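Local coordinates for sensor protein (PDB 2R8R) that forms the N-terminal part of KdpD, a probable membrane sensor histidine kinase of two-component signalling, and probably binds nucleotide through a P-loop, at residues G12-V17 against T195-L200; Q25-Q30 against N55-Q60; R36-V41 against D78-A83; G100-K105 against I110-A115; V124-L129 against M205-A210. All blocks are in the same frame, centred on the assembly; numbering follows the deposited sequence.

All five contacts lie in one P-loop NTPase-like domain built round a parallel sheet ordered 37-39, 87-90, 119-125, 7-12, 158-161. Interactions 1 and 5, with centres 11 Å apart, both use helix 194-209, which packs on the probable P-loop and then on the 3-10 turn just after strand 119-125; Gly12 joins them through probable backbone hydrogen bonds. Interaction 3, its centre about 31 Å from that of interaction 1, touches interaction 2 through Ala39 and interaction 4 through Leu80 and Leu81. Along the chain 1 alternates with 5, and 2 with 3, while 4 follows 3; interactions 2 to 4 nest inside the loop closed by interaction 1, so the last helix returns to the probable nucleotide-binding motif.

Interaction 1 of 5, residues G12-V17 against T195-L200; sequences GAAPGV and TNLTAL. With SO4 (sulfate ion), chain C.
Ala13 and Leu200 bring together a probable P-loop (Walker A motif), in the turn between strand 7-12 and helix 19-32, and the long C-terminal helix 194-209. Their CA atoms are 5.2 Å apart, a close approach that small Ala13 permits: its CB points at the helix and lies 3.7 Å from the carbonyl O of Leu200, near enough to touch helix backbone as well as side chain. In return, Leu200 sets its CB 3.6 Å from Ala13 O, a packing contact on the loop carbonyl. The Leu200 side chain also touches Val136 of helix 133-140.

One helical turn earlier, Leu197 approaches Ala14 with a single branch, CD2. With chi1 at -67°, CG stands opposite the carbonyl carbon, and the branched end swings toward the loop although the CB bond does not. Leu169 of helix 166-174 touches both, so Ala14 and Leu197 share an apolar neighbour in this buried contact.

The inner side of the loop is polar. A type II turn runs from Ala14 to Val17, with Gly16 at a positive phi (98°) that suits glycine, and the backbone amides face a sulfate, probably from the crystallisation liquor, that sits as a nucleotide phosphate does in P-loops. Gly18 N, Thr20 N and Lys19 NZ also bond the anion. Gly16 N points almost straight at sulfate O1, at 3.0 Å and an N-H...O angle of 173°.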
# COMPACT_ATOMS: atom_id res chain seq x y z
N GLY A 12 5.69 4.75 -3.61
CA GLY A 12 5.24 5.54 -4.74
C GLY A 12 4.89 6.96 -4.32
O GLY A 12 4.67 7.20 -3.14
N ALA A 13 4.82 7.88 -5.31
CA ALA A 13 4.46 9.29 -5.09
C ALA A 13 2.94 9.53 -4.88
O ALA A 13 2.53 10.49 -4.24
CB ALA A 13 4.94 10.14 -6.28
N ALA A 14 2.12 8.63 -5.43
CA ALA A 14 0.69 8.84 -5.51
C ALA A 14 0.01 7.56 -5.95
O ALA A 14 0.67 6.65 -6.46
CB ALA A 14 0.33 10.01 -6.56
N PRO A 15 -1.32 7.51 -5.77
CA PRO A 15 -2.17 6.52 -6.38
C PRO A 15 -2.01 6.52 -7.91
O PRO A 15 -1.97 7.59 -8.54
CB PRO A 15 -3.58 6.99 -5.96
CG PRO A 15 -3.40 7.73 -4.74
CD PRO A 15 -2.10 8.43 -4.92
N GLY A 16 -1.91 5.33 -8.49
CA GLY A 16 -1.88 5.16 -9.92
C GLY A 16 -0.51 5.00 -10.52
O GLY A 16 -0.40 4.88 -11.72
N VAL A 17 0.55 4.98 -9.71
CA VAL A 17 1.92 4.86 -10.24
C VAL A 17 2.35 3.42 -10.53
O VAL A 17 3.34 3.20 -11.21
CB VAL A 17 2.96 5.60 -9.35
CG1 VAL A 17 2.64 7.10 -9.34
CG2 VAL A 17 3.06 4.97 -7.90
N THR A 195 1.79 20.32 -10.62
CA THR A 195 2.64 20.90 -9.58
C THR A 195 2.72 19.99 -8.36
O THR A 195 3.80 19.75 -7.86
CB THR A 195 2.13 22.31 -9.16
OG1 THR A 195 2.54 23.27 -10.14
CG2 THR A 195 2.71 22.71 -7.81
N ASN A 196 1.57 19.54 -7.84
CA ASN A 196 1.55 18.70 -6.65
C ASN A 196 2.20 17.32 -6.85
O ASN A 196 2.98 16.86 -6.00
CB ASN A 196 0.11 18.51 -6.16
CG ASN A 196 -0.49 19.77 -5.56
OD1 ASN A 196 0.22 20.73 -5.26
ND2 ASN A 196 -1.82 19.77 -5.38
N LEU A 197 1.92 16.69 -7.98
CA LEU A 197 2.46 15.37 -8.28
C LEU A 197 3.98 15.42 -8.53
O LEU A 197 4.69 14.48 -8.21
CB LEU A 197 1.70 14.74 -9.47
CG LEU A 197 0.23 14.37 -9.22
CD1 LEU A 197 -0.52 14.02 -10.55
CD2 LEU A 197 0.08 13.24 -8.16
N THR A 198 4.48 16.52 -9.07
CA THR A 198 5.91 16.75 -9.23
C THR A 198 6.58 16.85 -7.87
O THR A 198 7.65 16.25 -7.63
CB THR A 198 6.17 18.06 -10.02
OG1 THR A 198 5.73 17.87 -11.37
CG2 THR A 198 7.64 18.45 -10.01
N ALA A 199 5.94 17.60 -6.97
CA ALA A 199 6.41 17.78 -5.61
C ALA A 199 6.46 16.43 -4.87
O ALA A 199 7.44 16.11 -4.24
CB ALA A 199 5.48 18.79 -4.86
N LEU A 200 5.41 15.63 -4.98
CA LEU A 200 5.34 14.32 -4.32
C LEU A 200 6.33 13.30 -4.89
O LEU A 200 6.89 12.49 -4.15
CB LEU A 200 3.92 13.77 -4.40
CG LEU A 200 2.90 14.53 -3.55
CD1 LEU A 200 1.48 14.31 -4.12
CD2 LEU A 200 3.01 14.10 -2.09
S SO4 C . -0.98 2.05 -7.51
O1 SO4 C . -1.98 2.84 -6.84
O2 SO4 C . -1.22 1.84 -8.90
O3 SO4 C . 0.23 2.81 -7.20
O4 SO4 C . -1.06 0.68 -6.98

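Interaction 2 of 5, residues Q25-Q30 against N55-Q60; sequences QAAHAQ and NGLPQQ
One face of the His28 imidazole is covered by Leu57, whose methyl CD2 sits 3.9 Å from the ring centroid and only 8° off the normal, a CH-pi contact. Leu57 CG lies over the same ring, 3.7 Å from His28 NE2. Gly56 O approaches His28 CE1 obliquely at 3.9 Å, while NE2 donates a hydrogen bond to Leu53 O at the end of helix 48-54, which fixes the turn of the ring.

The two branches of Leu57 are placed differently. CD2 lies over the ring centre; CD1, at the ring's NE2 side, also reaches Ala27 CB at 4.2 Å. Alanine suits this buried position on helix 19-32 because its short side chain lets the leucine come in close. Leu89 of the central sheet touches both Ala27 and Leu57, so the leucine is wedged between helix and strand. Gly56, with no side chain, lets the backbone pass close beside the ring.

The contact thus joins helix 19-32, which follows the P-loop, to the loop 55-60 that leads from helix 48-54 toward strand 63-67. Histidine serves both needs at this partly buried boundary: its face is apolar enough to pack on leucine, while a ring nitrogen satisfies a carbonyl at the end of a helix.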
# COMPACT_ATOMS: atom_id res chain seq x y z
N GLN A 25 3.64 -8.67 -9.44
CA GLN A 25 4.68 -9.27 -10.30
C GLN A 25 5.85 -9.80 -9.50
O GLN A 25 6.40 -10.86 -9.82
CB GLN A 25 5.22 -8.27 -11.34
CG GLN A 25 4.27 -7.91 -12.49
CD GLN A 25 4.03 -9.08 -13.46
OE1 GLN A 25 4.39 -10.23 -13.20
NE2 GLN A 25 3.41 -8.77 -14.60
N ALA A 26 6.26 -9.10 -8.45
CA ALA A 26 7.32 -9.60 -7.58
C ALA A 26 6.87 -10.89 -6.93
O ALA A 26 7.64 -11.84 -6.78
CB ALA A 26 7.71 -8.56 -6.54
N ALA A 27 5.61 -10.93 -6.56
CA ALA A 27 5.01 -12.07 -5.85
C ALA A 27 4.91 -13.33 -6.74
O ALA A 27 5.09 -14.45 -6.28
CB ALA A 27 3.65 -11.67 -5.32
N HIS A 28 4.63 -13.13 -8.02
CA HIS A 28 4.62 -14.19 -9.02
C HIS A 28 6.00 -14.77 -9.26
O HIS A 28 6.14 -15.99 -9.41
CB HIS A 28 3.98 -13.69 -10.33
CG HIS A 28 2.49 -13.82 -10.36
ND1 HIS A 28 1.86 -15.02 -10.56
CD2 HIS A 28 1.51 -12.91 -10.15
CE1 HIS A 28 0.55 -14.85 -10.49
NE2 HIS A 28 0.30 -13.58 -10.25
N ALA A 29 7.03 -13.93 -9.28
CA ALA A 29 8.39 -14.45 -9.38
C ALA A 29 8.64 -15.37 -8.21
O ALA A 29 9.10 -16.47 -8.39
CB ALA A 29 9.47 -13.34 -9.49
N GLN A 30 8.31 -14.94 -7.00
CA GLN A 30 8.45 -15.80 -5.83
C GLN A 30 7.63 -17.10 -5.93
O GLN A 30 8.12 -18.17 -5.57
CB GLN A 30 8.06 -15.04 -4.57
CG GLN A 30 8.94 -13.84 -4.22
CD GLN A 30 10.44 -14.16 -4.10
OE1 GLN A 30 11.24 -13.65 -4.87
NE2 GLN A 30 10.81 -14.98 -3.12
N ASN A 55 -5.56 -13.17 -9.29
CA ASN A 55 -6.27 -14.43 -9.42
C ASN A 55 -5.36 -15.63 -9.66
O ASN A 55 -5.81 -16.75 -9.52
CB ASN A 55 -7.38 -14.34 -10.50
CG ASN A 55 -8.62 -13.54 -10.01
OD1 ASN A 55 -9.36 -12.97 -10.83
ND2 ASN A 55 -8.85 -13.50 -8.65
N GLY A 56 -4.10 -15.39 -9.98
CA GLY A 56 -3.10 -16.46 -10.00
C GLY A 56 -2.37 -16.74 -8.68
O GLY A 56 -1.46 -17.58 -8.65
N LEU A 57 -2.73 -16.04 -7.61
CA LEU A 57 -2.06 -16.15 -6.34
C LEU A 57 -3.05 -16.67 -5.30
O LEU A 57 -4.24 -16.33 -5.35
CB LEU A 57 -1.53 -14.78 -5.88
CG LEU A 57 -0.42 -14.13 -6.70
CD1 LEU A 57 -0.27 -12.64 -6.35
CD2 LEU A 57 0.88 -14.88 -6.54
N PRO A 58 -2.57 -17.50 -4.34
CA PRO A 58 -3.45 -17.86 -3.25
C PRO A 58 -3.90 -16.60 -2.50
O PRO A 58 -3.13 -15.63 -2.36
CB PRO A 58 -2.55 -18.73 -2.36
CG PRO A 58 -1.51 -19.26 -3.32
CD PRO A 58 -1.24 -18.13 -4.21
N GLN A 59 -5.14 -16.64 -2.00
CA GLN A 59 -5.76 -15.48 -1.38
C GLN A 59 -6.42 -15.85 -0.07
O GLN A 59 -7.10 -16.88 0.02
CB GLN A 59 -6.79 -14.90 -2.32
CG GLN A 59 -6.17 -14.26 -3.56
CD GLN A 59 -7.20 -14.02 -4.62
OE1 GLN A 59 -8.27 -13.51 -4.32
NE2 GLN A 59 -6.91 -14.37 -5.84
N GLN A 60 -6.20 -15.02 0.96
CA GLN A 60 -6.81 -15.24 2.27
C GLN A 60 -8.09 -14.42 2.39
O GLN A 60 -8.03 -13.22 2.38
CB GLN A 60 -5.83 -14.85 3.35
CG GLN A 60 -6.29 -15.11 4.78
CD GLN A 60 -6.33 -16.58 5.13
OE1 GLN A 60 -5.31 -17.28 5.03
NE2 GLN A 60 -7.52 -17.06 5.55

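Interaction 3 of 5, residues R36-V41 against D78-A83; sequences RVMAGV and DALLKA
A chi1 of -176° sends CG of Met38, a selenomethionine, away from its own backbone N and across to Leu80, after which bends at chi2 and chi3 turn the selenium end aside from the leucine. The resulting contact joins edge strand 37-39 of the parallel sheet in this P-loop NTPase-like domain to helix 77-83. Met38 CG meets Leu80 CD2 at 3.7 Å, so the aliphatic stem does the touching, and the two side chains lie slantwise to each other.

The other methyl of Leu80, CD1, comes 4.0 Å from Gly40 CA. The chain turns a corner at Gly40, and glycine fits there because its bare CA lets the leucine methyl come close. Leucine, with two branches, can thus bear on the strand and the corner at once. Behind them, Val88 of the next strand and Leu113 of helix 106-115 also touch Leu80, which is buried between sheet and helices.

At the more exposed end a polar link spans the gap. The guanidinium of Arg36 is held by Ala84 O just beyond the helix, and a water in its plane bridges to the final helical turn: Arg36 NH1 donates to the water at 2.7 Å, and the water donates to Ala83 O at 3.3 Å.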
# COMPACT_ATOMS: atom_id res chain seq x y z
N ARG A 36 5.71 -20.25 -0.80
CA ARG A 36 4.33 -20.27 -0.39
C ARG A 36 3.86 -18.82 -0.15
O ARG A 36 4.03 -18.25 0.92
CB ARG A 36 4.16 -21.14 0.88
CG ARG A 36 4.39 -22.67 0.64
CD ARG A 36 4.36 -23.46 1.97
NE ARG A 36 5.50 -23.12 2.83
CZ ARG A 36 5.45 -22.39 3.95
NH1 ARG A 36 4.31 -21.95 4.44
NH2 ARG A 36 6.58 -22.14 4.61
N VAL A 37 3.28 -18.27 -1.19
CA VAL A 37 2.79 -16.90 -1.21
C VAL A 37 1.30 -16.84 -0.90
O VAL A 37 0.54 -17.68 -1.35
CB VAL A 37 3.04 -16.25 -2.60
CG1 VAL A 37 2.55 -14.77 -2.63
CG2 VAL A 37 4.51 -16.35 -2.98
N MSE A 38 0.90 -15.86 -0.10
CA MSE A 38 -0.48 -15.61 0.23
C MSE A 38 -0.79 -14.10 0.14
O MSE A 38 -0.04 -13.25 0.64
CB MSE A 38 -0.78 -16.10 1.62
CG MSE A 38 -2.23 -15.97 2.01
SE MSE A 38 -3.36 -17.32 1.15
CE MSE A 38 -2.83 -18.73 2.40
N ALA A 39 -1.87 -13.77 -0.54
CA ALA A 39 -2.40 -12.42 -0.56
C ALA A 39 -3.22 -12.25 0.71
O ALA A 39 -4.19 -12.98 0.94
CB ALA A 39 -3.24 -12.20 -1.83
N GLY A 40 -2.81 -11.29 1.54
CA GLY A 40 -3.53 -10.95 2.78
C GLY A 40 -4.56 -9.87 2.54
O GLY A 40 -5.75 -10.03 2.83
N VAL A 41 -4.10 -8.76 1.98
CA VAL A 41 -4.99 -7.73 1.46
C VAL A 41 -4.37 -7.09 0.23
O VAL A 41 -3.25 -6.61 0.28
CB VAL A 41 -5.41 -6.66 2.55
CG1 VAL A 41 -4.22 -6.16 3.34
CG2 VAL A 41 -6.28 -5.54 1.90
N ASP A 78 -5.34 -13.33 12.03
CA ASP A 78 -5.42 -14.56 12.78
C ASP A 78 -5.31 -15.77 11.88
O ASP A 78 -4.60 -16.66 12.19
CB ASP A 78 -6.76 -14.66 13.54
CG ASP A 78 -6.81 -13.76 14.76
OD1 ASP A 78 -6.02 -12.79 14.80
OD2 ASP A 78 -7.64 -14.02 15.67
N ALA A 79 -6.01 -15.80 10.76
CA ALA A 79 -5.88 -16.91 9.83
C ALA A 79 -4.50 -16.97 9.20
O ALA A 79 -3.99 -18.07 8.96
CB ALA A 79 -6.98 -16.85 8.76
N LEU A 80 -3.89 -15.80 8.92
CA LEU A 80 -2.57 -15.77 8.29
C LEU A 80 -1.51 -16.31 9.25
O LEU A 80 -0.58 -16.99 8.83
CB LEU A 80 -2.20 -14.34 7.81
CG LEU A 80 -3.02 -13.76 6.64
CD1 LEU A 80 -2.85 -12.25 6.53
CD2 LEU A 80 -2.76 -14.47 5.32
N LEU A 81 -1.65 -16.01 10.53
CA LEU A 81 -0.67 -16.45 11.52
C LEU A 81 -0.80 -17.94 11.70
O LEU A 81 0.21 -18.63 11.89
CB LEU A 81 -0.85 -15.73 12.86
CG LEU A 81 -0.41 -14.27 12.90
CD1 LEU A 81 -1.04 -13.55 14.10
CD2 LEU A 81 1.13 -14.13 12.92
N LYS A 82 -2.03 -18.45 11.61
CA LYS A 82 -2.27 -19.87 11.74
C LYS A 82 -1.73 -20.67 10.55
O LYS A 82 -1.06 -21.70 10.74
CB LYS A 82 -3.75 -20.16 11.97
CG LYS A 82 -4.18 -19.98 13.44
CD LYS A 82 -5.62 -20.57 13.71
CE LYS A 82 -6.30 -19.99 15.01
NZ LYS A 82 -7.03 -18.68 14.77
N ALA A 83 -2.02 -20.21 9.34
CA ALA A 83 -1.56 -20.88 8.12
C ALA A 83 -0.04 -20.76 7.93
O ALA A 83 0.58 -21.59 7.25
CB ALA A 83 -2.28 -20.31 6.94
O HOH W 1 1.60 -22.14 4.21

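Interaction 4 of 5, residues G100-K105 against I110-A115; sequences GSRHTK and IQELLA
Loop 100-105 runs directly into helix 106-115, with Lys105 at the N-cap, yet the two backbones stay well apart: His103 and Glu112, the closest pair, have CA atoms 10.0 Å from each other. Side chains bridge that distance. Glu112 stretches out from the helix, CG opposite the backbone N (chi1 -163°) and the chain extended beyond it, placing OE1 at the edge of the His103 ring, 3.2 Å from CE1. The oxygen thus faces a ring carbon, which is polarised in an imidazole: probably a modest electrostatic attraction, not a hydrogen bond. Ring and carboxylate planes are turned 66° apart, and the two side chains meet nearly at right angles.

The firmer polar hold on His103 comes from Asp109, whose OD1 is hydrogen-bonded to ND1 and so fixes the ring beside the helix. Arg102 lays its aliphatic CG 4.0 Å above one ring face, toward the rim. Its NE is 4.4 Å from Glu112 OE2, but the carboxylate sits off the plane of the guanidinium, beyond salt-bridge range, so any attraction is probably slight. Arg102, His103 and Glu112 all touch crystal neighbours, and the lattice may influence how they lie.

Leu77 of helix 77-83 touches both His103 and Glu112. This surface contact therefore joins a loop to the helix it leads into, alongside a neighbouring helix, on the flank of the parallel alpha/beta domain.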
# COMPACT_ATOMS: atom_id res chain seq x y z
N GLY A 100 -12.66 -2.46 16.13
CA GLY A 100 -12.73 -3.81 16.67
C GLY A 100 -11.53 -4.69 16.32
O GLY A 100 -11.48 -5.86 16.69
N SER A 101 -10.57 -4.12 15.59
CA SER A 101 -9.39 -4.85 15.19
C SER A 101 -8.46 -4.89 16.38
O SER A 101 -8.42 -3.96 17.17
CB SER A 101 -8.71 -4.16 14.01
OG SER A 101 -9.52 -4.24 12.86
N ARG A 102 -7.71 -5.97 16.51
CA ARG A 102 -6.74 -6.12 17.57
C ARG A 102 -5.76 -4.97 17.64
O ARG A 102 -5.43 -4.53 18.73
CB ARG A 102 -6.00 -7.42 17.38
CG ARG A 102 -5.04 -7.78 18.46
CD ARG A 102 -4.31 -9.05 18.03
NE ARG A 102 -3.44 -9.50 19.08
CZ ARG A 102 -3.79 -10.33 20.08
NH1 ARG A 102 -2.89 -10.68 20.98
NH2 ARG A 102 -5.03 -10.81 20.18
N HIS A 103 -5.28 -4.50 16.48
CA HIS A 103 -4.38 -3.37 16.39
C HIS A 103 -5.07 -2.16 15.75
O HIS A 103 -5.99 -2.29 14.92
CB HIS A 103 -3.20 -3.72 15.51
CG HIS A 103 -2.47 -4.95 15.93
ND1 HIS A 103 -2.17 -5.97 15.06
CD2 HIS A 103 -2.04 -5.35 17.15
CE1 HIS A 103 -1.52 -6.91 15.72
NE2 HIS A 103 -1.46 -6.57 16.99
N THR A 104 -4.60 -0.99 16.14
CA THR A 104 -5.01 0.28 15.57
C THR A 104 -4.65 0.39 14.08
O THR A 104 -5.46 0.83 13.26
CB THR A 104 -4.35 1.43 16.37
OG1 THR A 104 -4.82 1.35 17.73
CG2 THR A 104 -4.72 2.84 15.80
N LYS A 105 -3.43 -0.05 13.75
CA LYS A 105 -2.82 0.20 12.47
C LYS A 105 -2.45 -1.10 11.79
O LYS A 105 -2.02 -2.06 12.43
CB LYS A 105 -1.55 1.05 12.65
CG LYS A 105 -1.74 2.46 13.16
CD LYS A 105 -2.58 3.42 12.29
CE LYS A 105 -1.87 3.85 11.01
NZ LYS A 105 -2.47 5.01 10.21
N ILE A 110 1.39 -6.12 10.25
CA ILE A 110 2.60 -6.47 9.55
C ILE A 110 3.75 -6.81 10.49
O ILE A 110 4.44 -7.80 10.28
CB ILE A 110 3.01 -5.33 8.54
CG1 ILE A 110 2.03 -5.34 7.35
CG2 ILE A 110 4.43 -5.52 8.13
CD1 ILE A 110 2.04 -4.11 6.47
N GLN A 111 3.96 -6.01 11.52
CA GLN A 111 5.06 -6.30 12.43
C GLN A 111 4.84 -7.67 13.05
O GLN A 111 5.77 -8.40 13.23
CB GLN A 111 5.25 -5.22 13.53
CG GLN A 111 5.64 -3.80 13.11
CD GLN A 111 6.92 -3.72 12.32
OE1 GLN A 111 7.93 -4.34 12.68
NE2 GLN A 111 6.91 -2.94 11.23
N GLU A 112 3.59 -8.00 13.38
CA GLU A 112 3.24 -9.30 13.98
C GLU A 112 3.52 -10.49 13.07
O GLU A 112 3.98 -11.53 13.53
CB GLU A 112 1.76 -9.37 14.42
CG GLU A 112 1.52 -10.50 15.39
CD GLU A 112 0.13 -10.59 15.94
OE1 GLU A 112 -0.81 -10.00 15.37
OE2 GLU A 112 -0.03 -11.29 16.99
N LEU A 113 3.20 -10.35 11.79
CA LEU A 113 3.53 -11.37 10.78
C LEU A 113 5.03 -11.53 10.72
O LEU A 113 5.51 -12.62 10.68
CB LEU A 113 3.01 -10.96 9.39
CG LEU A 113 1.49 -10.87 9.23
CD1 LEU A 113 1.17 -10.09 7.98
CD2 LEU A 113 0.90 -12.30 9.23
N LEU A 114 5.74 -10.41 10.68
CA LEU A 114 7.19 -10.40 10.58
C LEU A 114 7.88 -11.05 11.80
O LEU A 114 8.87 -11.76 11.63
CB LEU A 114 7.69 -8.97 10.39
CG LEU A 114 7.40 -8.23 9.07
CD1 LEU A 114 7.82 -6.72 9.24
CD2 LEU A 114 8.13 -8.88 7.98
N ALA A 115 7.32 -10.84 13.00
CA ALA A 115 7.82 -11.47 14.23
C ALA A 115 7.58 -12.98 14.23
O ALA A 115 8.32 -13.72 14.87
CB ALA A 115 7.21 -10.82 15.50

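Interaction 5 of 5, residues V124-L129 against M205-A210; sequences VNVQHL and MQTAAA
Thr207, near the end of helix 194-209, packs against Val126 and Leu129, which lie just beyond central strand 119-125 of the parallel sheet in this P-loop NTPase-like domain. After Asn125 the chain leaves the sheet through a short 3-10 segment, 126-128, and both residues turn their CB atoms toward the helix.

The apolar part of the contact is made between methyls. Leu129 and Thr207 reach for each other end on, CD1 of the leucine meeting CG2 of the threonine at 3.7 Å. A chi1 of -58° directs that CG2 opposite the threonine's backbone N and sets the hydroxyl beside it. Leu11 of strand 7-12 also touches Thr207, while Leu200 and Met203 of the same helix touch Val126, so Val126 and Leu129 are buried against the helix. Beta-branched Val126 and Thr207 bring methyls close to the backbone, while the longer Leu129 reaches across.

The polar element stays with the helix. Thr207 OG1 is hydrogen-bonded to Met203 O, one turn back, so the hydroxyl is satisfied internally and can face hydrocarbon. Threonine suits the place: its methyl packs while its hydroxyl is paired within the helix.

Backbone bonds hold the other side in place. Leu129 N is bonded to Val126 O at 3.3 Å within the turn, and Val126 is bonded in turn to Gly12 at the start of the probable P-loop.

Packing of a methyl on the hydroxyl oxygen closes the contact. Val126 lies slantwise to the threonine, with its CG2 methyl 3.5 Å from Thr207 OG1.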
# COMPACT_ATOMS: atom_id res chain seq x y z
N VAL A 124 3.07 1.68 -0.15
CA VAL A 124 2.71 2.89 0.51
C VAL A 124 3.00 4.08 -0.41
O VAL A 124 4.00 4.08 -1.14
CB VAL A 124 3.47 3.04 1.83
CG1 VAL A 124 4.98 3.42 1.60
CG2 VAL A 124 2.74 4.03 2.78
N ASN A 125 2.13 5.09 -0.35
CA ASN A 125 2.39 6.42 -0.95
C ASN A 125 3.15 7.32 -0.00
O ASN A 125 2.94 7.28 1.20
CB ASN A 125 1.11 7.09 -1.40
CG ASN A 125 0.54 6.45 -2.61
OD1 ASN A 125 -0.67 6.16 -2.68
ND2 ASN A 125 1.39 6.17 -3.55
N VAL A 126 4.03 8.15 -0.55
CA VAL A 126 4.97 8.92 0.26
C VAL A 126 4.29 9.90 1.23
O VAL A 126 4.87 10.20 2.27
CB VAL A 126 5.98 9.67 -0.62
CG1 VAL A 126 5.33 10.84 -1.34
CG2 VAL A 126 7.13 10.11 0.23
N GLN A 127 3.08 10.35 0.89
CA GLN A 127 2.32 11.34 1.68
C GLN A 127 2.00 10.93 3.12
O GLN A 127 1.76 11.78 3.99
CB GLN A 127 0.98 11.66 1.00
CG GLN A 127 0.08 10.45 0.86
CD GLN A 127 -1.15 10.69 0.03
OE1 GLN A 127 -2.14 11.16 0.59
NE2 GLN A 127 -1.13 10.34 -1.30
N HIS A 128 1.99 9.61 3.35
CA HIS A 128 1.63 9.04 4.64
C HIS A 128 2.71 9.12 5.68
O HIS A 128 2.43 9.04 6.86
CB HIS A 128 1.16 7.60 4.47
CG HIS A 128 -0.05 7.48 3.60
ND1 HIS A 128 -1.32 7.82 4.02
CD2 HIS A 128 -0.16 7.10 2.30
CE1 HIS A 128 -2.17 7.63 3.03
NE2 HIS A 128 -1.49 7.19 1.98
N LEU A 129 3.94 9.33 5.27
CA LEU A 129 5.02 9.46 6.23
C LEU A 129 4.80 10.64 7.19
O LEU A 129 4.58 11.77 6.74
CB LEU A 129 6.36 9.61 5.52
CG LEU A 129 6.81 8.33 4.82
CD1 LEU A 129 8.08 8.58 4.04
CD2 LEU A 129 7.00 7.20 5.86
N MSE A 205 11.35 10.24 -4.17
CA MSE A 205 12.75 10.03 -4.54
C MSE A 205 13.71 10.38 -3.42
O MSE A 205 14.64 9.65 -3.14
CB MSE A 205 13.12 10.80 -5.80
CG MSE A 205 12.71 10.05 -7.05
SE MSE A 205 13.10 11.06 -8.61
CE MSE A 205 12.49 9.85 -10.06
N GLN A 206 13.47 11.52 -2.77
CA GLN A 206 14.28 11.93 -1.63
C GLN A 206 14.15 10.91 -0.50
O GLN A 206 15.13 10.54 0.13
CB GLN A 206 13.86 13.30 -1.16
CG GLN A 206 14.29 14.47 -2.07
CD GLN A 206 13.64 15.80 -1.63
OE1 GLN A 206 12.64 15.81 -0.88
NE2 GLN A 206 14.19 16.92 -2.11
N THR A 207 12.92 10.45 -0.24
CA THR A 207 12.69 9.35 0.71
C THR A 207 13.49 8.09 0.35
O THR A 207 14.16 7.54 1.21
CB THR A 207 11.20 8.99 0.83
OG1 THR A 207 10.46 10.14 1.26
CG2 THR A 207 10.99 7.81 1.87
N ALA A 208 13.42 7.66 -0.92
CA ALA A 208 14.13 6.45 -1.36
C ALA A 208 15.64 6.57 -1.29
O ALA A 208 16.33 5.57 -1.02
CB ALA A 208 13.70 6.02 -2.78
N ALA A 209 16.16 7.78 -1.53
CA ALA A 209 17.60 8.01 -1.52
C ALA A 209 18.16 8.02 -0.10
O ALA A 209 19.30 7.57 0.13
CB ALA A 209 17.93 9.32 -2.24
N ALA A 210 17.36 8.53 0.85
CA ALA A 210 17.72 8.57 2.27
C ALA A 210 17.70 7.20 2.95
O ALA A 210 18.15 7.08 4.10
CB ALA A 210 16.78 9.53 3.02